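Local coordinates for protein oxidoreductase, iron/ascorbate family (Shewanella oneidensis, PDB 3ON7) that probably works as an iron(II)-dependent oxygenase of the 2-oxoglutarate family, possibly coupling 2-oxoglutarate breakdown to ethylene formation or arginine oxidation, at residues Thr45-Phe50 / Asp100-Asn105; Ala134-Pro139 / Gln219-Gly224; His148-Arg153 / Leu248-His253. One frame throughout, in Å; residues are numbered along the deposited sequence.

Contact 1. Residues Thr45-Phe50 / Asp100-Asn105; sequences TEWQAF and DSLRAN
The indole of Trp-47 carries Leu-102 on one face: CD1 sits 3.5 Å from the centroid of the six-membered ring and only 11° off its normal, a CH-pi contact. The same methyl meets Phe-50 obliquely, 4.0 Å from its CD1, and sits in the corner formed by the two aromatic side chains of helix 37-51. The other branch of Leu-102, CD2, lies against the aliphatic part of Glu-46, 3.5 Å from CG, the two side chains running past each other in opposite directions. Glu-46 holds CG between its backbone N and carbonyl carbon (chi1 59°) and is extended beyond, which carries the carboxylate past the leucine to the start of helix 103-126. There Asn-105 ND2 donates to Glu-46 OE2 at 2.8 Å, approaching from above the carboxylate plane, 38° out of it. A water donates to the same OE2 and to Leu-102 O and accepts from Trp-47 NE1 at 3.1 Å. Tyr-90 meets the indole edge-to-face, tying this helix pair to the main sheet. OE2 thus takes two donated hydrogen bonds, which would probably favour the carboxylate form of Glu-46, while the water satisfies the indole N-H.

Contact 2. Residues Ala134-Pro139 / Gln219-Gly224; sequences AKFSIP and QEASDG
Phe-136 sets CG anti to its carbonyl carbon (chi1 -54°), and this swings the ring edge toward the end of helix 216-221; Lys-135, with a similar first torsion (chi1 -67°), runs out extended and bends only at its last torsion, bringing CD and CE onto Asp-223. Both belong to the loop that joins helices 130-133 and 140-144 and packs here on the end of helix 216-221. The ring of Phe-136 approaches edge-on. Its CD1 lies 3.7 Å from Ala-221 O, and its CE1 is 3.8 Å from Ser-222 CB, both partners near the ring plane. Ala-221 CB adds a looser apolar touch to CD1 at 4.3 Å. The same carbonyl oxygen, Ala-221 O, is also met by Lys-135 CB at 3.5 Å, so two successive residues of the loop both touch it. The surface they press on is a Schellman motif that ends the helix: Gly-224 N bonds back to Gln-219 O at 2.8 Å and Asp-223 N to Glu-220 O at 3.3 Å, with Asp-223 in positive phi as the C-prime residue. Ser-222 OG bonds back to Leu-218 O and forward to Phe-226 N, leaving CB to meet the phenyl edge. No hydrogen bond joins 134-139 to 219-224. Farther out, Lys-135 CD packs on Asp-223 CB at 3.5 Å as the two side chains cross at a slant; NZ and OD2 stay 4.5 Å apart, too long for a salt bridge.

Contact 3. Residues His148-Arg153 / Leu248-His253; sequences HKTLLR and LPLFLH
Strands 151-153 and 250-252 run antiparallel at 161°, their axes 4.8 Å apart, with Leu-151 and Phe-251 as the hydrogen-bonded pair (Leu-151 N to Phe-251 O 3.0 Å, Phe-251 N to Leu-151 O 2.8 Å), Leu-152 and Leu-250 as the non-hydrogen-bonded pair, and a further bond from Arg-153 N to Pro-249 O. Just before strand 151-153, Thr-150 OG1 accepts from His-253 N at 3.0 Å in a nearly straight bond, 166° at the hydrogen. The methyl CG2, anti to the backbone N, meets Leu-250 CD1 and Leu-252 CD1, 3.8 Å from each. A valine here would probably leave the N-H of His-253 without its acceptor, removing the one side-chain hydrogen bond between the segments. Leu-250 CD1 also rests on Leu-152 CB at 3.6 Å, on the face covered by helix 103-126. On the other face the extended chain of Arg-153 slants across Phe-251, its CD 4.0 Å from CE2 of the ring, and Lys-149 CB packs on His-253 CB at 3.7 Å. Both polar ends leave the chain in salt bridges, Arg-153 to Glu-272 of the second subunit and Lys-149 to Glu-64 of the third. Phe-251 further touches Asp-176, which with His-174 and His-231 faces a vacant point consistent with the iron site of this family. Strand 245-252 lies between 151-157 and 180-184, with 210-214 next, as in the major sheet of the double-stranded beta-helix of 2-oxoglutarate oxygenases.

Overall arrangement
Contact 3 lies near the middle of the chain, about 7 Å from its centre, while contacts 1 and 2 flank it on opposite sides, with centres about 17 and 20 Å from that of contact 3 and about 37 Å from each other. Contact 1 closes before the others open; contacts 2 and 3 interleave, in the order 134-139, 148-153, 219-224, 248-253. Helix 103-126 links two of them: its start belongs to contact 1, and farther along it packs on the strands of contact 3. Helix 37-51 likewise reaches Leu-248. Helices 37-51 and 103-126 thus pack on the main sheet, contact 2 packs a loop on the end of helix 216-221, and contact 3 joins central strands beside the probable metal site.

Contact 1. Residues Thr45-Phe50 / Asp100-Asn105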
loop_
_atom_site.group_PDB
_atom_site.type_symbol
_atom_site.label_atom_id
_atom_site.label_comp_id
_atom_site.label_asym_id
_atom_site.label_seq_id
_atom_site.Cartn_x
_atom_site.Cartn_y
_atom_site.Cartn_z
ATOM N N THR B 45 -1.998 -33.050 -7.812
ATOM C CA THR B 45 -3.168 -33.775 -7.354
ATOM C C THR B 45 -3.815 -33.121 -6.148
ATOM O O THR B 45 -5.013 -32.885 -6.157
ATOM C CB THR B 45 -2.846 -35.266 -7.066
ATOM O OG1 THR B 45 -2.472 -35.906 -8.294
ATOM C CG2 THR B 45 -4.050 -35.997 -6.477
ATOM N N GLU B 46 -3.049 -32.814 -5.112
ATOM C CA GLU B 46 -3.685 -32.336 -3.890
ATOM C C GLU B 46 -4.101 -30.867 -3.961
ATOM O O GLU B 46 -5.027 -30.452 -3.256
ATOM C CB GLU B 46 -2.869 -32.673 -2.629
ATOM C CG GLU B 46 -1.466 -32.124 -2.552
ATOM C CD GLU B 46 -0.662 -32.714 -1.394
ATOM O OE1 GLU B 46 -1.127 -33.693 -0.766
ATOM O OE2 GLU B 46 0.436 -32.186 -1.104
ATOM N N TRP B 47 -3.465 -30.088 -4.834
ATOM C CA TRP B 47 -3.876 -28.701 -5.019
ATOM C C TRP B 47 -5.095 -28.619 -5.911
ATOM O O TRP B 47 -5.993 -27.816 -5.669
ATOM C CB TRP B 47 -2.720 -27.846 -5.547
ATOM C CG TRP B 47 -1.836 -27.473 -4.425
ATOM C CD1 TRP B 47 -0.766 -28.159 -3.961
ATOM C CD2 TRP B 47 -1.979 -26.339 -3.577
ATOM N NE1 TRP B 47 -0.219 -27.520 -2.882
ATOM C CE2 TRP B 47 -0.944 -26.389 -2.634
ATOM C CE3 TRP B 47 -2.874 -25.279 -3.531
ATOM C CZ2 TRP B 47 -0.777 -25.418 -1.666
ATOM C CZ3 TRP B 47 -2.711 -24.321 -2.555
ATOM C CH2 TRP B 47 -1.675 -24.395 -1.640
ATOM N N GLN B 48 -5.153 -29.462 -6.926
ATOM C CA GLN B 48 -6.395 -29.610 -7.678
ATOM C C GLN B 48 -7.564 -29.894 -6.732
ATOM O O GLN B 48 -8.631 -29.274 -6.818
ATOM C CB GLN B 48 -6.283 -30.723 -8.713
ATOM C CG GLN B 48 -7.504 -30.853 -9.609
ATOM C CD GLN B 48 -7.776 -29.595 -10.409
ATOM O OE1 GLN B 48 -7.111 -29.328 -11.394
ATOM N NE2 GLN B 48 -8.760 -28.818 -9.979
ATOM N N ALA B 49 -7.348 -30.835 -5.832
ATOM C CA ALA B 49 -8.319 -31.147 -4.773
ATOM C C ALA B 49 -8.692 -29.921 -3.934
ATOM O O ALA B 49 -9.864 -29.654 -3.681
ATOM C CB ALA B 49 -7.763 -32.259 -3.874
ATOM N N PHE B 50 -7.688 -29.188 -3.503
ATOM C CA PHE B 50 -7.906 -27.951 -2.742
ATOM C C PHE B 50 -8.846 -26.995 -3.454
ATOM O O PHE B 50 -9.775 -26.496 -2.845
ATOM C CB PHE B 50 -6.573 -27.253 -2.474
ATOM C CG PHE B 50 -6.712 -25.886 -1.891
ATOM C CD1 PHE B 50 -6.965 -25.721 -0.545
ATOM C CD2 PHE B 50 -6.594 -24.762 -2.691
ATOM C CE1 PHE B 50 -7.097 -24.463 -0.003
ATOM C CE2 PHE B 50 -6.733 -23.496 -2.158
ATOM C CZ PHE B 50 -6.990 -23.344 -0.820
ATOM N N ASP B 100 -2.710 -26.699 6.512
ATOM C CA ASP B 100 -1.917 -27.734 7.189
ATOM C C ASP B 100 -1.682 -28.965 6.337
ATOM O O ASP B 100 -0.559 -29.474 6.304
ATOM C CB ASP B 100 -2.578 -28.185 8.507
ATOM C CG ASP B 100 -2.406 -27.170 9.634
ATOM O OD1 ASP B 100 -1.405 -26.418 9.626
ATOM O OD2 ASP B 100 -3.269 -27.133 10.537
ATOM N N SER B 101 -2.720 -29.438 5.649
ATOM C CA SER B 101 -2.626 -30.730 4.914
ATOM C C SER B 101 -1.686 -30.638 3.721
ATOM O O SER B 101 -1.216 -31.658 3.230
ATOM C CB SER B 101 -4.018 -31.259 4.484
ATOM O OG SER B 101 -4.532 -30.588 3.338
ATOM N N LEU B 102 -1.377 -29.418 3.282
ATOM C CA LEU B 102 -0.591 -29.203 2.075
ATOM C C LEU B 102 0.831 -28.683 2.333
ATOM O O LEU B 102 1.642 -28.681 1.426
ATOM C CB LEU B 102 -1.325 -28.219 1.150
ATOM C CG LEU B 102 -2.712 -28.549 0.593
ATOM C CD1 LEU B 102 -3.343 -27.309 -0.090
ATOM C CD2 LEU B 102 -2.653 -29.715 -0.364
ATOM N N ARG B 103 1.123 -28.232 3.549
ATOM C CA ARG B 103 2.397 -27.571 3.884
ATOM C C ARG B 103 3.680 -28.399 3.572
ATOM O O ARG B 103 4.620 -27.899 2.938
ATOM C CB ARG B 103 2.383 -27.175 5.372
ATOM C CG ARG B 103 3.664 -26.472 5.892
ATOM C CD ARG B 103 3.505 -25.981 7.340
ATOM N NE ARG B 103 2.517 -24.890 7.452
ATOM C CZ ARG B 103 2.798 -23.579 7.474
ATOM N NH1 ARG B 103 4.050 -23.146 7.393
ATOM N NH2 ARG B 103 1.807 -22.680 7.566
ATOM N N ALA B 104 3.716 -29.652 4.009
ATOM C CA ALA B 104 4.929 -30.466 3.891
ATOM C C ALA B 104 5.390 -30.556 2.448
ATOM O O ALA B 104 6.539 -30.276 2.146
ATOM C CB ALA B 104 4.712 -31.853 4.458
ATOM N N ASN B 105 4.486 -30.929 1.560
ATOM C CA ASN B 105 4.834 -31.127 0.165
ATOM C C ASN B 105 5.185 -29.831 -0.530
ATOM O O ASN B 105 6.135 -29.776 -1.324
ATOM C CB ASN B 105 3.706 -31.851 -0.583
ATOM C CG ASN B 105 3.627 -33.350 -0.231
ATOM O OD1 ASN B 105 4.559 -33.911 0.327
ATOM N ND2 ASN B 105 2.517 -33.978 -0.548
HETATM O O HOH W 1 1.321 -29.586 -1.153
#

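Contact 2. Residues Ala134-Pro139 / Gln219-Gly224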
loop_
_atom_site.group_PDB
_atom_site.type_symbol
_atom_site.label_atom_id
_atom_site.label_comp_id
_atom_site.label_asym_id
_atom_site.label_seq_id
_atom_site.Cartn_x
_atom_site.Cartn_y
_atom_site.Cartn_z
ATOM N N ALA B 134 31.594 -9.157 -13.511
ATOM C CA ALA B 134 31.968 -8.002 -12.686
ATOM C C ALA B 134 30.802 -7.045 -12.420
ATOM O O ALA B 134 30.880 -6.223 -11.521
ATOM C CB ALA B 134 33.135 -7.244 -13.326
ATOM N N LYS B 135 29.726 -7.149 -13.193
ATOM C CA LYS B 135 28.546 -6.313 -12.970
ATOM C C LYS B 135 27.658 -6.799 -11.814
ATOM O O LYS B 135 26.888 -6.027 -11.264
ATOM C CB LYS B 135 27.734 -6.194 -14.257
ATOM C CG LYS B 135 28.463 -5.430 -15.343
ATOM C CD LYS B 135 27.543 -5.125 -16.527
ATOM C CE LYS B 135 28.311 -4.505 -17.697
ATOM N NZ LYS B 135 29.115 -3.328 -17.267
ATOM N N PHE B 136 27.783 -8.066 -11.438
ATOM C CA PHE B 136 26.978 -8.623 -10.369
ATOM C C PHE B 136 27.558 -8.192 -9.035
ATOM O O PHE B 136 28.720 -8.461 -8.753
ATOM C CB PHE B 136 26.943 -10.147 -10.462
ATOM C CG PHE B 136 26.510 -10.674 -11.807
ATOM C CD1 PHE B 136 25.596 -9.986 -12.595
ATOM C CD2 PHE B 136 26.996 -11.891 -12.265
ATOM C CE1 PHE B 136 25.197 -10.501 -13.826
ATOM C CE2 PHE B 136 26.610 -12.400 -13.479
ATOM C CZ PHE B 136 25.702 -11.708 -14.262
ATOM N N SER B 137 26.764 -7.504 -8.224
ATOM C CA SER B 137 27.270 -6.905 -6.977
ATOM C C SER B 137 27.604 -7.957 -5.924
ATOM O O SER B 137 28.498 -7.780 -5.121
ATOM C CB SER B 137 26.254 -5.917 -6.411
ATOM O OG SER B 137 25.022 -6.552 -6.099
ATOM N N ILE B 138 26.844 -9.043 -5.904
ATOM C CA ILE B 138 27.178 -10.180 -5.065
ATOM C C ILE B 138 26.926 -11.387 -5.932
ATOM O O ILE B 138 26.320 -11.251 -6.982
ATOM C CB ILE B 138 26.358 -10.209 -3.749
ATOM C CG1 ILE B 138 24.854 -10.288 -4.016
ATOM C CG2 ILE B 138 26.657 -8.970 -2.909
ATOM C CD1 ILE B 138 24.010 -10.455 -2.733
ATOM N N PRO B 139 27.424 -12.560 -5.532
ATOM C CA PRO B 139 27.145 -13.735 -6.364
ATOM C C PRO B 139 25.645 -13.972 -6.568
ATOM O O PRO B 139 24.868 -13.846 -5.625
ATOM C CB PRO B 139 27.785 -14.881 -5.577
ATOM C CG PRO B 139 28.899 -14.234 -4.826
ATOM C CD PRO B 139 28.402 -12.858 -4.469
ATOM N N GLN B 219 18.180 -8.954 -16.218
ATOM C CA GLN B 219 18.517 -8.153 -17.389
ATOM C C GLN B 219 19.266 -6.903 -16.955
ATOM O O GLN B 219 20.324 -6.570 -17.515
ATOM C CB GLN B 219 17.294 -7.786 -18.217
ATOM C CG GLN B 219 17.645 -7.041 -19.499
ATOM C CD GLN B 219 16.444 -6.716 -20.387
ATOM O OE1 GLN B 219 15.718 -7.595 -20.823
ATOM N NE2 GLN B 219 16.277 -5.442 -20.701
ATOM N N GLU B 220 18.726 -6.220 -15.947
ATOM C CA GLU B 220 19.355 -5.018 -15.414
ATOM C C GLU B 220 20.715 -5.331 -14.799
ATOM O O GLU B 220 21.661 -4.589 -15.021
ATOM C CB GLU B 220 18.455 -4.369 -14.360
ATOM C CG GLU B 220 19.025 -3.108 -13.722
ATOM C CD GLU B 220 19.174 -1.943 -14.694
ATOM O OE1 GLU B 220 18.549 -1.930 -15.782
ATOM O OE2 GLU B 220 19.909 -1.019 -14.351
ATOM N N ALA B 221 20.811 -6.421 -14.024
ATOM C CA ALA B 221 22.069 -6.763 -13.358
ATOM C C ALA B 221 23.183 -7.110 -14.340
ATOM O O ALA B 221 24.355 -6.872 -14.056
ATOM C CB ALA B 221 21.878 -7.892 -12.368
ATOM N N SER B 222 22.810 -7.643 -15.496
ATOM C CA SER B 222 23.759 -8.115 -16.496
ATOM C C SER B 222 23.859 -7.162 -17.674
ATOM O O SER B 222 24.379 -7.537 -18.726
ATOM C CB SER B 222 23.310 -9.478 -17.015
ATOM O OG SER B 222 22.103 -9.342 -17.739
ATOM N N ASP B 223 23.375 -5.934 -17.495
ATOM C CA ASP B 223 23.417 -4.913 -18.534
ATOM C C ASP B 223 22.926 -5.420 -19.889
ATOM O O ASP B 223 23.572 -5.202 -20.907
ATOM C CB ASP B 223 24.837 -4.338 -18.673
ATOM C CG ASP B 223 24.865 -3.025 -19.461
ATOM O OD1 ASP B 223 23.951 -2.186 -19.259
ATOM O OD2 ASP B 223 25.799 -2.837 -20.275
ATOM N N GLY B 224 21.787 -6.105 -19.904
ATOM C CA GLY B 224 21.181 -6.533 -21.170
ATOM C C GLY B 224 21.776 -7.778 -21.795
ATOM O O GLY B 224 21.270 -8.256 -22.795
#

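Contact 3. Residues His148-Arg153 / Leu248-His253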
loop_
_atom_site.group_PDB
_atom_site.type_symbol
_atom_site.label_atom_id
_atom_site.label_comp_id
_atom_site.label_asym_id
_atom_site.label_seq_id
_atom_site.Cartn_x
_atom_site.Cartn_y
_atom_site.Cartn_z
ATOM N N HIS B 148 12.823 -13.118 1.106
ATOM C CA HIS B 148 11.491 -12.890 1.650
ATOM C C HIS B 148 10.437 -12.763 0.549
ATOM O O HIS B 148 9.278 -13.193 0.711
ATOM C CB HIS B 148 11.551 -11.602 2.469
ATOM C CG HIS B 148 10.274 -11.242 3.143
ATOM N ND1 HIS B 148 9.610 -10.069 2.867
ATOM C CD2 HIS B 148 9.549 -11.875 4.097
ATOM C CE1 HIS B 148 8.520 -9.998 3.612
ATOM N NE2 HIS B 148 8.458 -11.078 4.367
ATOM N N LYS B 149 10.842 -12.176 -0.577
ATOM C CA LYS B 149 9.910 -11.897 -1.657
ATOM C C LYS B 149 9.682 -13.068 -2.607
ATOM O O LYS B 149 8.737 -13.048 -3.402
ATOM C CB LYS B 149 10.359 -10.663 -2.445
ATOM C CG LYS B 149 10.084 -9.335 -1.737
ATOM C CD LYS B 149 8.833 -8.634 -2.281
ATOM C CE LYS B 149 9.068 -8.066 -3.690
ATOM N NZ LYS B 149 7.878 -7.305 -4.193
ATOM N N THR B 150 10.520 -14.086 -2.569
ATOM C CA THR B 150 10.363 -15.170 -3.538
ATOM C C THR B 150 8.981 -15.776 -3.331
ATOM O O THR B 150 8.593 -16.043 -2.188
ATOM C CB THR B 150 11.483 -16.225 -3.449
ATOM O OG1 THR B 150 12.640 -15.699 -4.099
ATOM C CG2 THR B 150 11.078 -17.572 -4.140
ATOM N N LEU B 151 8.258 -15.935 -4.438
ATOM C CA LEU B 151 6.843 -16.320 -4.439
ATOM C C LEU B 151 6.585 -17.585 -5.246
ATOM O O LEU B 151 6.987 -17.671 -6.390
ATOM C CB LEU B 151 6.006 -15.173 -5.038
ATOM C CG LEU B 151 4.598 -15.456 -5.545
ATOM C CD1 LEU B 151 3.717 -15.819 -4.378
ATOM C CD2 LEU B 151 4.049 -14.225 -6.293
ATOM N N LEU B 152 5.909 -18.553 -4.646
ATOM C CA LEU B 152 5.411 -19.736 -5.359
ATOM C C LEU B 152 3.903 -19.525 -5.521
ATOM O O LEU B 152 3.178 -19.457 -4.550
ATOM C CB LEU B 152 5.751 -21.012 -4.582
ATOM C CG LEU B 152 5.235 -22.353 -5.091
ATOM C CD1 LEU B 152 5.521 -22.545 -6.559
ATOM C CD2 LEU B 152 5.832 -23.486 -4.257
ATOM N N ARG B 153 3.482 -19.336 -6.760
ATOM C CA ARG B 153 2.146 -18.948 -7.152
ATOM C C ARG B 153 1.539 -20.221 -7.742
ATOM O O ARG B 153 2.087 -20.802 -8.675
ATOM C CB ARG B 153 2.302 -17.830 -8.193
ATOM C CG ARG B 153 1.063 -17.175 -8.731
ATOM C CD ARG B 153 1.360 -15.835 -9.490
ATOM N NE ARG B 153 0.189 -14.961 -9.393
ATOM C CZ ARG B 153 -0.569 -14.518 -10.398
ATOM N NH1 ARG B 153 -0.301 -14.771 -11.676
ATOM N NH2 ARG B 153 -1.615 -13.766 -10.109
ATOM N N LEU B 248 2.586 -24.184 -11.550
ATOM C CA LEU B 248 3.327 -23.872 -10.322
ATOM C C LEU B 248 4.538 -22.940 -10.540
ATOM O O LEU B 248 5.638 -23.221 -10.089
ATOM C CB LEU B 248 3.812 -25.178 -9.697
ATOM C CG LEU B 248 2.773 -26.274 -9.479
ATOM C CD1 LEU B 248 3.493 -27.580 -9.174
ATOM C CD2 LEU B 248 1.820 -25.909 -8.373
ATOM N N PRO B 249 4.346 -21.808 -11.216
ATOM C CA PRO B 249 5.532 -20.981 -11.443
ATOM C C PRO B 249 6.126 -20.514 -10.117
ATOM O O PRO B 249 5.365 -20.136 -9.233
ATOM C CB PRO B 249 4.979 -19.779 -12.221
ATOM C CG PRO B 249 3.574 -19.675 -11.762
ATOM C CD PRO B 249 3.110 -21.118 -11.603
ATOM N N LEU B 250 7.451 -20.564 -9.979
ATOM C CA LEU B 250 8.145 -20.043 -8.793
ATOM C C LEU B 250 8.936 -18.806 -9.229
ATOM O O LEU B 250 9.811 -18.908 -10.079
ATOM C CB LEU B 250 9.101 -21.070 -8.204
ATOM C CG LEU B 250 9.970 -20.570 -7.030
ATOM C CD1 LEU B 250 9.067 -20.312 -5.787
ATOM C CD2 LEU B 250 11.094 -21.491 -6.710
ATOM N N PHE B 251 8.608 -17.649 -8.653
ATOM C CA PHE B 251 9.259 -16.376 -9.003
ATOM C C PHE B 251 10.369 -16.059 -8.007
ATOM O O PHE B 251 10.100 -15.714 -6.848
ATOM C CB PHE B 251 8.215 -15.273 -9.062
ATOM C CG PHE B 251 7.159 -15.512 -10.123
ATOM C CD1 PHE B 251 7.350 -15.075 -11.433
ATOM C CD2 PHE B 251 6.008 -16.220 -9.824
ATOM C CE1 PHE B 251 6.411 -15.330 -12.415
ATOM C CE2 PHE B 251 5.051 -16.453 -10.792
ATOM C CZ PHE B 251 5.251 -16.022 -12.092
ATOM N N LEU B 252 11.621 -16.229 -8.446
ATOM C CA LEU B 252 12.779 -15.995 -7.564
ATOM C C LEU B 252 13.025 -14.487 -7.593
ATOM O O LEU B 252 13.222 -13.924 -8.671
ATOM C CB LEU B 252 14.037 -16.777 -8.029
ATOM C CG LEU B 252 14.126 -18.305 -7.870
ATOM C CD1 LEU B 252 13.880 -18.721 -6.459
ATOM C CD2 LEU B 252 13.186 -19.071 -8.795
ATOM N N HIS B 253 12.930 -13.834 -6.433
ATOM C CA HIS B 253 13.120 -12.398 -6.317
ATOM C C HIS B 253 14.374 -12.155 -5.478
ATOM O O HIS B 253 14.567 -12.811 -4.467
ATOM C CB HIS B 253 11.954 -11.722 -5.586
ATOM C CG HIS B 253 10.701 -11.563 -6.397
ATOM N ND1 HIS B 253 10.280 -10.343 -6.882
ATOM C CD2 HIS B 253 9.749 -12.458 -6.751
ATOM C CE1 HIS B 253 9.132 -10.498 -7.517
ATOM N NE2 HIS B 253 8.788 -11.771 -7.454
#